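Local atomic coordinates of HD domain protein (Enterococcus faecalis, PDB entry 4LRL), a protein that probably hydrolyses deoxyribonucleoside triphosphates, dGTP among them, as a metal-dependent HD-domain phosphohydrolase whose activity is regulated allosterically by bound nucleotides. Residues D42-Y47 and A216-T221; G224-T229 and E253-S258. All coordinates share one frame; numbering follows the deposited sequence.

Contact 1 (D42-Y47 and A216-T221)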
loop_
_atom_site.group_PDB
_atom_site.type_symbol
_atom_site.label_atom_id
_atom_site.label_comp_id
_atom_site.label_asym_id
_atom_site.label_seq_id
_atom_site.Cartn_x
_atom_site.Cartn_y
_atom_site.Cartn_z
ATOM N N ASP C 42 13.217 9.214 4.403
ATOM C CA ASP C 42 12.205 9.043 5.422
ATOM C C ASP C 42 11.122 8.112 4.901
ATOM O O ASP C 42 10.560 8.344 3.840
ATOM C CB ASP C 42 11.596 10.396 5.806
ATOM C CG ASP C 42 10.577 10.277 6.925
ATOM O OD1 ASP C 42 10.951 9.848 8.025
ATOM O OD2 ASP C 42 9.397 10.613 6.713
ATOM N N PRO C 43 10.816 7.045 5.648
ATOM C CA PRO C 43 9.844 6.079 5.122
ATOM C C PRO C 43 8.431 6.655 4.960
ATOM O O PRO C 43 7.642 6.142 4.158
ATOM C CB PRO C 43 9.875 4.947 6.154
ATOM C CG PRO C 43 10.431 5.560 7.392
ATOM C CD PRO C 43 11.370 6.635 6.949
ATOM N N VAL C 44 8.135 7.729 5.685
ATOM C CA VAL C 44 6.799 8.328 5.680
ATOM C C VAL C 44 6.613 9.394 4.587
ATOM O O VAL C 44 5.671 9.317 3.784
ATOM C CB VAL C 44 6.446 8.888 7.083
ATOM C CG1 VAL C 44 5.135 9.685 7.060
ATOM C CG2 VAL C 44 6.375 7.756 8.092
ATOM N N HIS C 45 7.514 10.378 4.556
ATOM C CA HIS C 45 7.430 11.487 3.598
ATOM C C HIS C 45 8.386 11.313 2.426
ATOM O O HIS C 45 8.605 12.254 1.652
ATOM C CB HIS C 45 7.657 12.831 4.307
ATOM C CG HIS C 45 6.724 13.058 5.454
ATOM N ND1 HIS C 45 5.357 13.083 5.300
ATOM C CD2 HIS C 45 6.956 13.241 6.775
ATOM C CE1 HIS C 45 4.785 13.275 6.476
ATOM N NE2 HIS C 45 5.733 13.378 7.388
ATOM N N ASN C 46 8.925 10.092 2.301
ATOM C CA ASN C 46 9.922 9.722 1.303
ATOM C C ASN C 46 11.242 10.467 1.490
ATOM O O ASN C 46 12.281 9.824 1.654
ATOM C CB ASN C 46 9.360 9.808 -0.121
ATOM C CG ASN C 46 8.071 9.011 -0.280
ATOM O OD1 ASN C 46 8.046 7.795 -0.069
ATOM N ND2 ASN C 46 6.990 9.698 -0.628
ATOM N N TYR C 47 11.198 11.801 1.521
ATOM C CA TYR C 47 12.382 12.628 1.749
ATOM C C TYR C 47 12.100 13.802 2.679
ATOM O O TYR C 47 11.026 14.425 2.613
ATOM C CB TYR C 47 12.908 13.181 0.430
ATOM C CG TYR C 47 13.460 12.136 -0.507
ATOM C CD1 TYR C 47 12.632 11.488 -1.425
ATOM C CD2 TYR C 47 14.811 11.795 -0.480
ATOM C CE1 TYR C 47 13.134 10.531 -2.292
ATOM C CE2 TYR C 47 15.323 10.837 -1.347
ATOM C CZ TYR C 47 14.478 10.210 -2.247
ATOM O OH TYR C 47 14.976 9.259 -3.103
ATOM N N ALA C 216 0.905 5.391 12.436
ATOM C CA ALA C 216 0.209 4.393 11.633
ATOM C C ALA C 216 1.190 3.573 10.812
ATOM O O ALA C 216 1.052 2.346 10.729
ATOM C CB ALA C 216 -0.829 5.045 10.721
ATOM N N TYR C 217 2.178 4.255 10.221
ATOM C CA TYR C 217 3.143 3.608 9.353
ATOM C C TYR C 217 3.914 2.530 10.107
ATOM O O TYR C 217 4.097 1.424 9.592
ATOM C CB TYR C 217 4.106 4.627 8.714
ATOM C CG TYR C 217 5.040 4.014 7.677
ATOM C CD1 TYR C 217 4.675 3.945 6.332
ATOM C CD2 TYR C 217 6.280 3.483 8.050
ATOM C CE1 TYR C 217 5.528 3.362 5.371
ATOM C CE2 TYR C 217 7.135 2.907 7.115
ATOM C CZ TYR C 217 6.752 2.842 5.774
ATOM O OH TYR C 217 7.597 2.267 4.849
ATOM N N PHE C 218 4.349 2.845 11.326
ATOM C CA PHE C 218 5.168 1.911 12.123
ATOM C C PHE C 218 4.381 0.852 12.906
ATOM O O PHE C 218 4.841 -0.280 13.039
ATOM C CB PHE C 218 6.141 2.667 13.034
ATOM C CG PHE C 218 7.279 3.304 12.287
ATOM C CD1 PHE C 218 7.179 4.606 11.813
ATOM C CD2 PHE C 218 8.444 2.596 12.032
ATOM C CE1 PHE C 218 8.217 5.196 11.113
ATOM C CE2 PHE C 218 9.495 3.193 11.326
ATOM C CZ PHE C 218 9.370 4.492 10.863
ATOM N N THR C 219 3.205 1.203 13.415
ATOM C CA THR C 219 2.378 0.194 14.074
ATOM C C THR C 219 1.836 -0.823 13.071
ATOM O O THR C 219 1.603 -1.975 13.425
ATOM C CB THR C 219 1.201 0.808 14.858
ATOM O OG1 THR C 219 0.380 1.561 13.965
ATOM C CG2 THR C 219 1.698 1.705 15.987
ATOM N N GLY C 220 1.653 -0.396 11.820
ATOM C CA GLY C 220 1.098 -1.259 10.771
ATOM C C GLY C 220 -0.418 -1.202 10.643
ATOM O O GLY C 220 -1.012 -2.041 9.977
ATOM N N THR C 221 -1.044 -0.215 11.289
ATOM C CA THR C 221 -2.472 0.060 11.112
ATOM C C THR C 221 -2.658 0.855 9.818
ATOM O O THR C 221 -3.189 1.963 9.818
ATOM C CB THR C 221 -3.095 0.828 12.317
ATOM O OG1 THR C 221 -2.576 2.156 12.368
ATOM C CG2 THR C 221 -2.794 0.143 13.633
#
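Pro43 and Val44 meet the aromatic pair Tyr217 and Phe218 through carbon contacts, each aliphatic residue touching both rings. The Pro43 ring does this with two neighbouring carbons: CB lies 3.5 Å from Tyr217 CE2, and CG lies 3.8 Å from Phe218 CZ, where the two side chains cross at about a right angle. The backbone of Pro43 also takes part, its carbonyl carbon standing over one face of the Tyr217 ring, offset toward the rim. Val44 comes in alongside the root of the tyrosine, the two side chains running past each other in opposite directions, and its CG2 is 3.9 Å from Tyr217 CB. That methyl is anti to the carbonyl carbon of Val44, which turns the other methyl, CG1, away from the tyrosine and over the centre of the His45 ring.

The contact joins the turn between strands 33-42 and 46-52 to the C-terminal end of helix 206-219, where Gly220 leaves helical geometry with positive phi. An Asx motif shapes the turn: Asp42 OD2 accepts from His45 N at 2.9 Å, met on its anti side and 26° out of the carboxylate plane. The other oxygen, Asp42 OD1, forms a salt bridge with Arg214 of the same helix and a hydrogen bond with His81 of the second subunit. Tyr217 CG is anti to its own backbone N (chi1 -174°), carrying the ring toward Pro43. The same rings face the second subunit, whose Tyr217 stacks on Tyr217 and whose Phe218 meets Phe218 and Pro43.

Contact 2 (G224-T229 and E253-S258)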
loop_
_atom_site.group_PDB
_atom_site.type_symbol
_atom_site.label_atom_id
_atom_site.label_comp_id
_atom_site.label_asym_id
_atom_site.label_seq_id
_atom_site.Cartn_x
_atom_site.Cartn_y
_atom_site.Cartn_z
ATOM N N GLY C 224 -5.436 3.292 9.136
ATOM C CA GLY C 224 -5.634 4.438 10.021
ATOM C C GLY C 224 -5.016 5.723 9.474
ATOM O O GLY C 224 -4.606 6.592 10.249
ATOM N N THR C 225 -4.950 5.844 8.143
ATOM C CA THR C 225 -4.302 6.983 7.470
ATOM C C THR C 225 -5.254 7.814 6.596
ATOM O O THR C 225 -6.223 7.295 6.026
ATOM C CB THR C 225 -3.087 6.539 6.592
ATOM O OG1 THR C 225 -3.514 5.608 5.588
ATOM C CG2 THR C 225 -2.004 5.893 7.444
ATOM N N PHE C 226 -4.958 9.109 6.513
ATOM C CA PHE C 226 -5.654 10.053 5.639
ATOM C C PHE C 226 -4.685 10.442 4.521
ATOM O O PHE C 226 -3.587 9.906 4.436
ATOM C CB PHE C 226 -6.041 11.296 6.441
ATOM C CG PHE C 226 -4.863 12.017 7.028
ATOM C CD1 PHE C 226 -4.317 13.119 6.383
ATOM C CD2 PHE C 226 -4.271 11.565 8.206
ATOM C CE1 PHE C 226 -3.210 13.766 6.904
ATOM C CE2 PHE C 226 -3.164 12.204 8.738
ATOM C CZ PHE C 226 -2.633 13.307 8.088
ATOM N N ASP C 227 -5.067 11.406 3.693
ATOM C CA ASP C 227 -4.232 11.808 2.564
ATOM C C ASP C 227 -3.605 13.190 2.758
ATOM O O ASP C 227 -4.279 14.218 2.603
ATOM C CB ASP C 227 -5.043 11.764 1.267
ATOM C CG ASP C 227 -4.182 11.947 0.039
ATOM O OD1 ASP C 227 -3.305 11.082 -0.216
ATOM O OD2 ASP C 227 -4.386 12.958 -0.669
ATOM N N LEU C 228 -2.314 13.202 3.085
ATOM C CA LEU C 228 -1.564 14.445 3.272
ATOM C C LEU C 228 -1.608 15.351 2.042
ATOM O O LEU C 228 -1.831 16.558 2.167
ATOM C CB LEU C 228 -0.105 14.159 3.659
ATOM C CG LEU C 228 0.803 15.379 3.877
ATOM C CD1 LEU C 228 0.261 16.303 4.959
ATOM C CD2 LEU C 228 2.223 14.963 4.198
ATOM N N THR C 229 -1.395 14.758 0.867
ATOM C CA THR C 229 -1.380 15.497 -0.396
ATOM C C THR C 229 -2.692 16.229 -0.693
ATOM O O THR C 229 -2.668 17.332 -1.238
ATOM C CB THR C 229 -0.964 14.608 -1.587
ATOM O OG1 THR C 229 0.406 14.226 -1.434
ATOM C CG2 THR C 229 -1.093 15.364 -2.911
ATOM N N GLU C 253 -12.270 15.591 6.655
ATOM C CA GLU C 253 -13.009 14.506 7.300
ATOM C C GLU C 253 -12.166 13.263 7.545
ATOM O O GLU C 253 -12.182 12.720 8.652
ATOM C CB GLU C 253 -14.202 14.088 6.460
ATOM C CG GLU C 253 -15.404 14.984 6.561
ATOM C CD GLU C 253 -16.592 14.413 5.805
ATOM O OE1 GLU C 253 -16.399 13.490 4.979
ATOM O OE2 GLU C 253 -17.716 14.890 6.046
ATOM N N ASP C 254 -11.448 12.818 6.506
ATOM C CA ASP C 254 -10.552 11.661 6.587
ATOM C C ASP C 254 -9.452 11.869 7.610
ATOM O O ASP C 254 -8.980 10.911 8.217
ATOM C CB ASP C 254 -9.900 11.367 5.237
ATOM C CG ASP C 254 -10.907 11.079 4.148
ATOM O OD1 ASP C 254 -10.615 11.406 2.978
ATOM O OD2 ASP C 254 -11.989 10.532 4.455
ATOM N N TYR C 255 -9.025 13.114 7.792
ATOM C CA TYR C 255 -8.057 13.394 8.830
ATOM C C TYR C 255 -8.686 13.124 10.211
ATOM O O TYR C 255 -8.083 12.450 11.041
ATOM C CB TYR C 255 -7.500 14.814 8.714
ATOM C CG TYR C 255 -6.942 15.323 10.013
ATOM C CD1 TYR C 255 -5.703 14.884 10.474
ATOM C CD2 TYR C 255 -7.661 16.238 10.790
ATOM C CE1 TYR C 255 -5.190 15.343 11.673
ATOM C CE2 TYR C 255 -7.158 16.706 12.005
ATOM C CZ TYR C 255 -5.923 16.256 12.438
ATOM O OH TYR C 255 -5.408 16.698 13.628
ATOM N N ILE C 256 -9.904 13.615 10.438
ATOM C CA ILE C 256 -10.591 13.375 11.713
ATOM C C ILE C 256 -10.866 11.880 11.943
ATOM O O ILE C 256 -10.704 11.371 13.038
ATOM C CB ILE C 256 -11.891 14.214 11.849
ATOM C CG1 ILE C 256 -11.563 15.712 11.852
ATOM C CG2 ILE C 256 -12.660 13.832 13.117
ATOM C CD1 ILE C 256 -10.791 16.190 13.087
ATOM N N VAL C 257 -11.258 11.183 10.892
ATOM C CA VAL C 257 -11.476 9.749 10.958
ATOM C C VAL C 257 -10.204 9.007 11.389
ATOM O O VAL C 257 -10.254 8.186 12.299
ATOM C CB VAL C 257 -12.052 9.219 9.623
ATOM C CG1 VAL C 257 -12.119 7.690 9.608
ATOM C CG2 VAL C 257 -13.433 9.789 9.404
ATOM N N SER C 258 -9.070 9.319 10.759
ATOM C CA SER C 258 -7.787 8.680 11.088
ATOM C C SER C 258 -7.365 8.976 12.522
ATOM O O SER C 258 -6.842 8.096 13.232
ATOM C CB SER C 258 -6.682 9.143 10.141
ATOM O OG SER C 258 -6.998 8.807 8.797
#
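Phe226 and Tyr255 form a T-shaped pair, the tyrosine directing its edge at the phenylalanine's face with centroids 5.5 Å apart and planes at 86°. The closest ring carbons, Tyr255 CD1 and Phe226 CE2, are 4.1 Å apart. Leu213 of helix 206-219 and Ile231 of helix 228-234 also pack on Phe226, while Tyr255 OH is hydrogen-bonded to Gln203 O. Both segments belong to the HD-associated region, with Tyr255 about 8 Å, side chain to side chain, from the metal ligand Asp207.

Packing is tighter still at the backbone. Phe226 CB rests 3.5 Å from Asp254 O, and Ser258 OG lies in the plane of the Phe226 ring, at its edge. One turn along helix 249-267, Ser258 presses CB against Gly224 O, in the loop entering helix 228-234, at 3.3 Å.

The margin is looser. Thr225 CB points away from the helix and its OG1 bonds to Glu222 O; Asp227, at the N-cap of helix 228-234, sends its carboxylate outward to Asn46 of the third subunit. Of the Asp254 side chain, CB makes the approach, 4.0 Å from Phe226 CB, and Asp254 packs on Tyr223 of the fourth subunit.

Ser258 OG lies near Phe226 N, but at a poor angle for bonding, and instead donates to Asp254 O at 2.9 Å. That carbonyl also accepts from Ser258 N, the two donors arriving from opposite faces of its plane. The helix thus satisfies its own serine hydroxyl, so between these two segments the loop is held by van der Waals and aromatic packing.

Overall arrangement
Both segments of contact 1 precede those of contact 2 in the sequence, and the centres of the two contacts lie about 14 Å apart. Helix 206-219, which carries the metal ligand Asp207, connects them: its C-terminal end belongs to contact 1, and the chain then runs through the loop and start of helix 228-234 used by contact 2. The two touch directly, Ala216 CB lying 3.6 Å from Thr225 CG2 and His45 ND1 lying 3.8 Å from Leu228 CD2. The hairpin turn, the end of a metal-binding helix and helix 249-267 are thereby packed in succession; contact 1 also meets the second subunit, contact 2 the fourth, and both the third.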